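PDB 3JV1: p22 protein from Trypanosoma brucei, which probably acts as an accessory factor in mitochondrial RNA editing, specific for the cytochrome oxidase subunit II transcript, and belongs to the Mam33 family. Local coordinates for residues 25-30 with 159-164; 57-62 with 75-80; 85-90 with 99-104. One frame throughout, in Å; residues are numbered along the deposited sequence.

Contact 1 (25-30 with 159-164); sequences PEKPEI and DQFSLW
K27 lies lengthwise over one face of the W164 indole, and round this pair an irregular segment, 25-30, packs against the C-terminal helix 152-181 of the Mam33 fold. The lysine methylenes follow the long dimension of the ring system. CB makes a CH-pi contact with the five-membered ring, 3.7 Å from its centroid and only 18° off the normal, while CD comes down on the benzo half, 3.6 Å from W164 CZ2. A fully extended chain, with CG anti to the backbone N (chi1 -174°), keeps the methylenes along the indole. W164 also has CG anti to its backbone N (chi1 171°), which swings the indole out alongside the loop, and its rim meets the carbonyl of P25, whose O lies in the ring plane 3.6 Å from W164 CD1. The two prolines turn their rings toward the helix. P25 sets CG 4.1 Å from CB of L163; P28 presses CG against CB of Q160 at 3.5 Å, the two side chains sliding past each other in opposite directions. F161 is the buried member: its ring also meets those of F157 and F45, and W164 CE3 lies over one of its faces, offset toward the rim. On the loop side, CE of K27 reaches the edge of the F161 ring at CE1, 4.2 Å away.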
loop_
_atom_site.group_PDB
_atom_site.type_symbol
_atom_site.label_atom_id
_atom_site.label_comp_id
_atom_site.label_asym_id
_atom_site.label_seq_id
_atom_site.Cartn_x
_atom_site.Cartn_y
_atom_site.Cartn_z
ATOM N N PRO A 25 25.575 15.793 -10.695
ATOM C CA PRO A 25 25.913 14.476 -11.243
ATOM C C PRO A 25 26.090 14.507 -12.757
ATOM O O PRO A 25 25.424 15.267 -13.458
ATOM C CB PRO A 25 24.721 13.610 -10.828
ATOM C CG PRO A 25 24.197 14.296 -9.599
ATOM C CD PRO A 25 24.283 15.746 -9.989
ATOM N N GLU A 26 26.997 13.679 -13.257
ATOM C CA GLU A 26 27.235 13.601 -14.687
ATOM C C GLU A 26 26.427 12.408 -15.196
ATOM O O GLU A 26 26.204 11.448 -14.454
ATOM C CB GLU A 26 28.726 13.398 -14.955
ATOM C CG GLU A 26 29.115 13.526 -16.413
ATOM C CD GLU A 26 30.589 13.258 -16.641
ATOM O OE1 GLU A 26 31.423 13.993 -16.065
ATOM O OE2 GLU A 26 30.909 12.312 -17.393
ATOM N N LYS A 27 25.983 12.465 -16.448
ATOM C CA LYS A 27 25.185 11.378 -17.007
ATOM C C LYS A 27 25.983 10.114 -17.329
ATOM O O LYS A 27 26.881 10.125 -18.171
ATOM C CB LYS A 27 24.442 11.835 -18.265
ATOM C CG LYS A 27 23.493 10.774 -18.791
ATOM C CD LYS A 27 22.660 11.265 -19.951
ATOM C CE LYS A 27 21.635 10.215 -20.342
ATOM N NZ LYS A 27 20.744 10.688 -21.426
ATOM N N PRO A 28 25.644 9.000 -16.664
ATOM C CA PRO A 28 26.273 7.684 -16.815
ATOM C C PRO A 28 25.999 7.071 -18.179
ATOM O O PRO A 28 24.942 7.292 -18.764
ATOM C CB PRO A 28 25.621 6.853 -15.709
ATOM C CG PRO A 28 25.138 7.861 -14.731
ATOM C CD PRO A 28 24.620 8.957 -15.609
ATOM N N GLU A 29 26.955 6.305 -18.686
ATOM C CA GLU A 29 26.777 5.636 -19.966
ATOM C C GLU A 29 26.029 4.353 -19.633
ATOM O O GLU A 29 26.383 3.654 -18.685
ATOM C CB GLU A 29 28.137 5.337 -20.607
ATOM C CG GLU A 29 28.931 6.603 -20.910
ATOM C CD GLU A 29 30.303 6.328 -21.489
ATOM O OE1 GLU A 29 31.122 5.666 -20.810
ATOM O OE2 GLU A 29 30.563 6.782 -22.625
ATOM N N ILE A 30 24.984 4.059 -20.396
ATOM C CA ILE A 30 24.179 2.870 -20.147
ATOM C C ILE A 30 24.935 1.596 -20.487
ATOM O O ILE A 30 25.539 1.494 -21.550
ATOM C CB ILE A 30 22.867 2.911 -20.953
ATOM C CG1 ILE A 30 21.993 1.710 -20.586
ATOM C CG2 ILE A 30 23.174 2.909 -22.435
ATOM C CD1 ILE A 30 20.587 1.799 -21.118
ATOM N N ASP A 159 22.554 3.632 -9.302
ATOM C CA ASP A 159 22.703 4.731 -8.344
ATOM C C ASP A 159 23.089 5.990 -9.097
ATOM O O ASP A 159 22.486 7.049 -8.916
ATOM C CB ASP A 159 23.792 4.437 -7.306
ATOM C CG ASP A 159 23.347 3.450 -6.247
ATOM O OD1 ASP A 159 22.189 3.547 -5.787
ATOM O OD2 ASP A 159 24.168 2.588 -5.857
ATOM N N GLN A 160 24.113 5.869 -9.933
ATOM C CA GLN A 160 24.583 6.995 -10.728
ATOM C C GLN A 160 23.485 7.574 -11.618
ATOM O O GLN A 160 23.293 8.791 -11.658
ATOM C CB GLN A 160 25.778 6.575 -11.584
ATOM C CG GLN A 160 27.120 6.687 -10.879
ATOM C CD GLN A 160 28.267 6.125 -11.709
ATOM O OE1 GLN A 160 28.364 6.373 -12.912
ATOM N NE2 GLN A 160 29.150 5.372 -11.061
ATOM N N PHE A 161 22.761 6.713 -12.330
ATOM C CA PHE A 161 21.699 7.210 -13.195
ATOM C C PHE A 161 20.579 7.872 -12.387
ATOM O O PHE A 161 20.040 8.895 -12.787
ATOM C CB PHE A 161 21.105 6.084 -14.049
ATOM C CG PHE A 161 20.314 6.587 -15.218
ATOM C CD1 PHE A 161 20.960 7.031 -16.367
ATOM C CD2 PHE A 161 18.931 6.686 -15.148
ATOM C CE1 PHE A 161 20.241 7.567 -17.430
ATOM C CE2 PHE A 161 18.199 7.223 -16.204
ATOM C CZ PHE A 161 18.856 7.665 -17.348
ATOM N N SER A 162 20.232 7.279 -11.250
ATOM C CA SER A 162 19.180 7.824 -10.398
ATOM C C SER A 162 19.526 9.215 -9.887
ATOM O O SER A 162 18.664 10.081 -9.828
ATOM C CB SER A 162 18.913 6.895 -9.210
ATOM O OG SER A 162 18.230 5.720 -9.618
ATOM N N LEU A 163 20.783 9.422 -9.508
ATOM C CA LEU A 163 21.211 10.722 -9.011
ATOM C C LEU A 163 21.119 11.763 -10.109
ATOM O O LEU A 163 20.635 12.877 -9.895
ATOM C CB LEU A 163 22.650 10.665 -8.506
ATOM C CG LEU A 163 22.898 9.984 -7.165
ATOM C CD1 LEU A 163 24.388 9.995 -6.888
ATOM C CD2 LEU A 163 22.133 10.699 -6.053
ATOM N N TRP A 164 21.586 11.393 -11.292
ATOM C CA TRP A 164 21.552 12.303 -12.419
ATOM C C TRP A 164 20.125 12.666 -12.819
ATOM O O TRP A 164 19.830 13.832 -13.070
ATOM C CB TRP A 164 22.288 11.687 -13.603
ATOM C CG TRP A 164 22.123 12.463 -14.854
ATOM C CD1 TRP A 164 22.853 13.540 -15.256
ATOM C CD2 TRP A 164 21.123 12.257 -15.851
ATOM N NE1 TRP A 164 22.367 14.022 -16.445
ATOM C CE2 TRP A 164 21.303 13.252 -16.833
ATOM C CE3 TRP A 164 20.086 11.327 -16.008
ATOM C CZ2 TRP A 164 20.485 13.345 -17.966
ATOM C CZ3 TRP A 164 19.272 11.419 -17.130
ATOM C CH2 TRP A 164 19.478 12.423 -18.095
#

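Contact 2 (57-62 with 75-80); sequences ILQLTG and DVLVVN
I57 opens the pairing with two backbone bonds to L77: its N-H reaches L77 O, and its own O receives L77 N, both at 2.8 Å. On the same face of the sheet the CB atoms of I57 and L77 face each other at 4.3 Å, and L111 of helix 107-111 packs on I57. L58 and V76 form a non-hydrogen-bonded pair, their side chains on the other face. The two side chains run side by side in the same direction, and V76 CG2 is wedged against both leucine methyls, 3.5 Å from L58 CD1 and 3.6 Å from L58 CD2. V76 offers this methyl because CG1, not CG2, is anti to the backbone N (chi1 165°). The segments belong to an antiparallel beta hairpin, strands 54-63 and 72-80, two central, adjacent strands of the antiparallel sheet of this Mam33-family protein; their short axes pass 4.8 Å apart at 158°. Q59 restores the hydrogen-bonded pattern with D75. Its N donates to D75 O nearly straight (171° at the hydrogen), and D75 N returns to Q59 O. The extended amide arm crosses obliquely to L77, where OE1 approaches L77 CD1 to 3.6 Å. Beyond L60, T61 and G62 both face T73 in a classic beta bulge. T61 OG1 is hydrogen-bonded to T73 OG1 and to a water 2.7 Å away, which in turn donates to D75 OD1. The T61 and D75 side chains cross at about a right angle, with T61 CG2 3.9 Å from D75 OD2.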
loop_
_atom_site.group_PDB
_atom_site.type_symbol
_atom_site.label_atom_id
_atom_site.label_comp_id
_atom_site.label_asym_id
_atom_site.label_seq_id
_atom_site.Cartn_x
_atom_site.Cartn_y
_atom_site.Cartn_z
ATOM N N ILE A 57 14.301 -7.896 -17.233
ATOM C CA ILE A 57 13.667 -6.608 -16.993
ATOM C C ILE A 57 13.961 -6.084 -15.596
ATOM O O ILE A 57 13.815 -6.807 -14.604
ATOM C CB ILE A 57 12.148 -6.714 -17.167
ATOM C CG1 ILE A 57 11.831 -7.185 -18.586
ATOM C CG2 ILE A 57 11.492 -5.377 -16.874
ATOM C CD1 ILE A 57 10.363 -7.437 -18.840
ATOM N N LEU A 58 14.392 -4.827 -15.541
ATOM C CA LEU A 58 14.712 -4.149 -14.292
ATOM C C LEU A 58 13.690 -3.042 -14.087
ATOM O O LEU A 58 13.613 -2.124 -14.897
ATOM C CB LEU A 58 16.107 -3.523 -14.369
ATOM C CG LEU A 58 17.363 -4.288 -13.960
ATOM C CD1 LEU A 58 17.629 -4.066 -12.481
ATOM C CD2 LEU A 58 17.224 -5.767 -14.299
ATOM N N GLN A 59 12.919 -3.125 -13.010
ATOM C CA GLN A 59 11.904 -2.111 -12.717
ATOM C C GLN A 59 12.133 -1.545 -11.323
ATOM O O GLN A 59 12.012 -2.281 -10.340
ATOM C CB GLN A 59 10.493 -2.718 -12.742
ATOM C CG GLN A 59 10.201 -3.660 -13.885
ATOM C CD GLN A 59 8.823 -4.295 -13.772
ATOM O OE1 GLN A 59 8.462 -4.837 -12.727
ATOM N NE2 GLN A 59 8.052 -4.239 -14.854
ATOM N N LEU A 60 12.465 -0.259 -11.226
ATOM C CA LEU A 60 12.662 0.365 -9.914
ATOM C C LEU A 60 11.305 0.370 -9.236
ATOM O O LEU A 60 10.299 0.661 -9.878
ATOM C CB LEU A 60 13.154 1.804 -10.055
ATOM C CG LEU A 60 14.642 2.063 -10.299
ATOM C CD1 LEU A 60 15.405 1.832 -9.013
ATOM C CD2 LEU A 60 15.159 1.176 -11.412
ATOM N N THR A 61 11.269 0.041 -7.949
ATOM C CA THR A 61 10.005 0.004 -7.232
ATOM C C THR A 61 9.920 0.993 -6.072
ATOM O O THR A 61 8.870 1.124 -5.443
ATOM C CB THR A 61 9.700 -1.420 -6.699
ATOM O OG1 THR A 61 10.773 -1.861 -5.865
ATOM C CG2 THR A 61 9.527 -2.397 -7.843
ATOM N N GLY A 62 11.017 1.687 -5.781
ATOM C CA GLY A 62 10.982 2.654 -4.702
ATOM C C GLY A 62 12.293 2.929 -3.999
ATOM O O GLY A 62 13.351 2.445 -4.402
ATOM N N ASP A 75 12.779 -4.660 -8.885
ATOM C CA ASP A 75 12.476 -6.041 -9.202
ATOM C C ASP A 75 13.262 -6.388 -10.451
ATOM O O ASP A 75 13.383 -5.575 -11.368
ATOM C CB ASP A 75 10.994 -6.237 -9.524
ATOM C CG ASP A 75 10.120 -6.285 -8.293
ATOM O OD1 ASP A 75 10.649 -6.429 -7.174
ATOM O OD2 ASP A 75 8.890 -6.191 -8.459
ATOM N N VAL A 76 13.794 -7.598 -10.482
ATOM C CA VAL A 76 14.518 -8.069 -11.639
ATOM C C VAL A 76 13.753 -9.288 -12.125
ATOM O O VAL A 76 13.625 -10.279 -11.407
ATOM C CB VAL A 76 15.961 -8.456 -11.284
ATOM C CG1 VAL A 76 16.580 -9.282 -12.410
ATOM C CG2 VAL A 76 16.780 -7.193 -11.068
ATOM N N LEU A 77 13.212 -9.205 -13.332
ATOM C CA LEU A 77 12.474 -10.336 -13.881
ATOM C C LEU A 77 13.248 -11.011 -15.004
ATOM O O LEU A 77 13.851 -10.345 -15.849
ATOM C CB LEU A 77 11.110 -9.894 -14.415
ATOM C CG LEU A 77 10.096 -9.276 -13.444
ATOM C CD1 LEU A 77 10.404 -7.802 -13.231
ATOM C CD2 LEU A 77 8.697 -9.437 -14.019
ATOM N N VAL A 78 13.246 -12.338 -14.990
ATOM C CA VAL A 78 13.894 -13.121 -16.030
ATOM C C VAL A 78 12.735 -13.897 -16.622
ATOM O O VAL A 78 12.180 -14.788 -15.982
ATOM C CB VAL A 78 14.964 -14.069 -15.454
ATOM C CG1 VAL A 78 15.582 -14.898 -16.583
ATOM C CG2 VAL A 78 16.045 -13.252 -14.747
ATOM N N VAL A 79 12.356 -13.524 -17.841
ATOM C CA VAL A 79 11.215 -14.120 -18.520
ATOM C C VAL A 79 11.600 -15.015 -19.682
ATOM O O VAL A 79 12.386 -14.637 -20.546
ATOM C CB VAL A 79 10.268 -13.009 -19.035
ATOM C CG1 VAL A 79 8.940 -13.609 -19.489
ATOM C CG2 VAL A 79 10.051 -11.973 -17.940
ATOM N N ASN A 80 11.008 -16.200 -19.709
ATOM C CA ASN A 80 11.288 -17.174 -20.754
ATOM C C ASN A 80 10.176 -18.219 -20.781
ATOM O O ASN A 80 9.735 -18.702 -19.735
ATOM C CB ASN A 80 12.645 -17.836 -20.478
ATOM C CG ASN A 80 13.159 -18.640 -21.655
ATOM O OD1 ASN A 80 12.820 -18.361 -22.800
ATOM N ND2 ASN A 80 14.002 -19.630 -21.379
HETATM O O HOH W 1 10.830 -4.495 -5.459
#

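Contact 3 (85-90 with 99-104); sequences LVFGMS and NNVCFR
V101 sits between L85 and F87 at the apolar centre of this antiparallel beta hairpin, one branch given to each neighbour. Its CG1, anti to the backbone N (chi1 176°), meets L85 CD2 at 3.7 Å; its CG2 lies 3.8 Å from F87 CD1, the valine and phenylalanine side chains running alongside one another in the same direction. L85 CG also approaches the F103 ring at CD1. On the face of the sheet opposite V101, V86 and C102 form a hydrogen-bonded pair, bonded in both directions, and the V86 and R104 side chains cross at about a right angle, V86 CG2 touching R104 CG. The R104 guanidinium lays one face over C102 CB and gives NH1 to Y125 O, with a further bond to F103 O. Toward the polar end the register slips: N99 and N100 both face G88 in a classic beta bulge, and G88 O accepts both backbone N-H groups, that of N99 at 2.8 Å and nearly in line with the carbonyl, that of N100 at 3.0 Å and on a lone pair. Outermost, N99 ND2 donates to S90 OG at 3.0 Å, the hydroxyl lying close to the amide plane. Strand 95-104 is the last of the sheet within the chain; helix 135-146 covers L85, F87 and V101 through Y144, L145 and F141, strand 72-80 flanks the other side of 83-92, and W173 of the second subunit donates to V101 O.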
loop_
_atom_site.group_PDB
_atom_site.type_symbol
_atom_site.label_atom_id
_atom_site.label_comp_id
_atom_site.label_asym_id
_atom_site.label_seq_id
_atom_site.Cartn_x
_atom_site.Cartn_y
_atom_site.Cartn_z
ATOM N N LEU A 85 11.092 -15.610 -13.381
ATOM C CA LEU A 85 11.781 -15.755 -12.111
ATOM C C LEU A 85 11.858 -14.284 -11.711
ATOM O O LEU A 85 12.425 -13.473 -12.448
ATOM C CB LEU A 85 13.195 -16.302 -12.321
ATOM C CG LEU A 85 13.684 -17.461 -11.449
ATOM C CD1 LEU A 85 15.149 -17.731 -11.762
ATOM C CD2 LEU A 85 13.496 -17.146 -9.981
ATOM N N VAL A 86 11.278 -13.936 -10.566
ATOM C CA VAL A 86 11.265 -12.554 -10.113
ATOM C C VAL A 86 12.058 -12.326 -8.830
ATOM O O VAL A 86 11.713 -12.850 -7.775
ATOM C CB VAL A 86 9.809 -12.074 -9.908
ATOM C CG1 VAL A 86 9.785 -10.586 -9.588
ATOM C CG2 VAL A 86 8.991 -12.356 -11.169
ATOM N N PHE A 87 13.120 -11.534 -8.936
ATOM C CA PHE A 87 13.987 -11.215 -7.807
ATOM C C PHE A 87 13.628 -9.867 -7.189
ATOM O O PHE A 87 13.682 -8.831 -7.864
ATOM C CB PHE A 87 15.447 -11.164 -8.262
ATOM C CG PHE A 87 15.990 -12.486 -8.740
ATOM C CD1 PHE A 87 16.655 -13.341 -7.860
ATOM C CD2 PHE A 87 15.828 -12.877 -10.064
ATOM C CE1 PHE A 87 17.152 -14.564 -8.300
ATOM C CE2 PHE A 87 16.323 -14.104 -10.518
ATOM C CZ PHE A 87 16.987 -14.949 -9.634
ATOM N N GLY A 88 13.253 -9.887 -5.913
ATOM C CA GLY A 88 12.930 -8.661 -5.212
ATOM C C GLY A 88 14.262 -8.217 -4.652
ATOM O O GLY A 88 14.850 -8.923 -3.830
ATOM N N MET A 89 14.757 -7.067 -5.096
ATOM C CA MET A 89 16.057 -6.617 -4.639
ATOM C C MET A 89 16.156 -5.154 -4.262
ATOM O O MET A 89 15.226 -4.371 -4.442
ATOM C CB MET A 89 17.102 -6.909 -5.711
ATOM C CG MET A 89 17.104 -8.345 -6.194
ATOM S SD MET A 89 18.669 -8.770 -6.914
ATOM C CE MET A 89 18.502 -8.062 -8.514
ATOM N N SER A 90 17.312 -4.801 -3.726
ATOM C CA SER A 90 17.586 -3.431 -3.351
ATOM C C SER A 90 19.072 -3.165 -3.561
ATOM O O SER A 90 19.897 -4.076 -3.468
ATOM C CB SER A 90 17.167 -3.174 -1.901
ATOM O OG SER A 90 17.671 -4.167 -1.036
ATOM N N ASN A 99 16.416 -9.790 -1.725
ATOM C CA ASN A 99 15.537 -9.823 -0.569
ATOM C C ASN A 99 14.516 -10.931 -0.707
ATOM O O ASN A 99 14.138 -11.550 0.283
ATOM C CB ASN A 99 14.806 -8.488 -0.402
ATOM C CG ASN A 99 15.756 -7.331 -0.249
ATOM O OD1 ASN A 99 16.696 -7.386 0.548
ATOM N ND2 ASN A 99 15.520 -6.267 -1.012
ATOM N N ASN A 100 14.071 -11.169 -1.939
ATOM C CA ASN A 100 13.080 -12.198 -2.226
ATOM C C ASN A 100 13.325 -12.814 -3.595
ATOM O O ASN A 100 13.907 -12.189 -4.471
ATOM C CB ASN A 100 11.660 -11.605 -2.220
ATOM C CG ASN A 100 11.209 -11.154 -0.842
ATOM O OD1 ASN A 100 10.871 -11.972 0.014
ATOM N ND2 ASN A 100 11.200 -9.846 -0.622
ATOM N N VAL A 101 12.880 -14.053 -3.756
ATOM C CA VAL A 101 12.979 -14.773 -5.018
ATOM C C VAL A 101 11.639 -15.469 -5.189
ATOM O O VAL A 101 11.290 -16.361 -4.411
ATOM C CB VAL A 101 14.078 -15.852 -5.014
ATOM C CG1 VAL A 101 14.047 -16.612 -6.345
ATOM C CG2 VAL A 101 15.435 -15.218 -4.807
ATOM N N CYS A 102 10.878 -15.035 -6.188
ATOM C CA CYS A 102 9.572 -15.605 -6.470
ATOM C C CYS A 102 9.580 -16.224 -7.852
ATOM O O CYS A 102 10.394 -15.863 -8.709
ATOM C CB CYS A 102 8.489 -14.521 -6.465
ATOM S SG CYS A 102 8.516 -13.446 -5.046
ATOM N N PHE A 103 8.670 -17.167 -8.060
ATOM C CA PHE A 103 8.529 -17.772 -9.365
ATOM C C PHE A 103 7.096 -17.535 -9.814
ATOM O O PHE A 103 6.157 -17.758 -9.058
ATOM C CB PHE A 103 8.801 -19.267 -9.355
ATOM C CG PHE A 103 8.836 -19.857 -10.735
ATOM C CD1 PHE A 103 9.933 -19.645 -11.559
ATOM C CD2 PHE A 103 7.743 -20.553 -11.240
ATOM C CE1 PHE A 103 9.943 -20.116 -12.871
ATOM C CE2 PHE A 103 7.745 -21.026 -12.553
ATOM C CZ PHE A 103 8.849 -20.805 -13.366
ATOM N N ARG A 104 6.935 -17.068 -11.046
ATOM C CA ARG A 104 5.612 -16.804 -11.580
ATOM C C ARG A 104 5.326 -17.654 -12.810
ATOM O O ARG A 104 5.949 -17.480 -13.854
ATOM C CB ARG A 104 5.484 -15.320 -11.930
ATOM C CG ARG A 104 5.674 -14.406 -10.740
ATOM C CD ARG A 104 4.613 -14.654 -9.682
ATOM N NE ARG A 104 4.822 -13.810 -8.508
ATOM C CZ ARG A 104 4.971 -14.272 -7.271
ATOM N NH1 ARG A 104 4.930 -15.581 -7.031
ATOM N NH2 ARG A 104 5.171 -13.423 -6.275
#

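Contacts 2 and 3 are successive hairpins of one antiparallel sheet, with centres about 9 Å apart. Strands 72-80 and 83-92 are neighbours in it, joined by probable hydrogen bonds from F87 N to V76 O (2.8 Å) and from V78 N to L85 O (2.9 Å), and the methyl CE of M89 packs on V76 CG2. Both hairpins also meet F180 of the second subunit. Contact 1 stands apart: its segments bracket both hairpins in sequence, its centre is about 19 Å from that of contact 2 and about 25 Å from that of contact 3, and it lies across the chain's centre from contact 3. It joins a loop to the C-terminal helix, whereas the other two lie within the sheet.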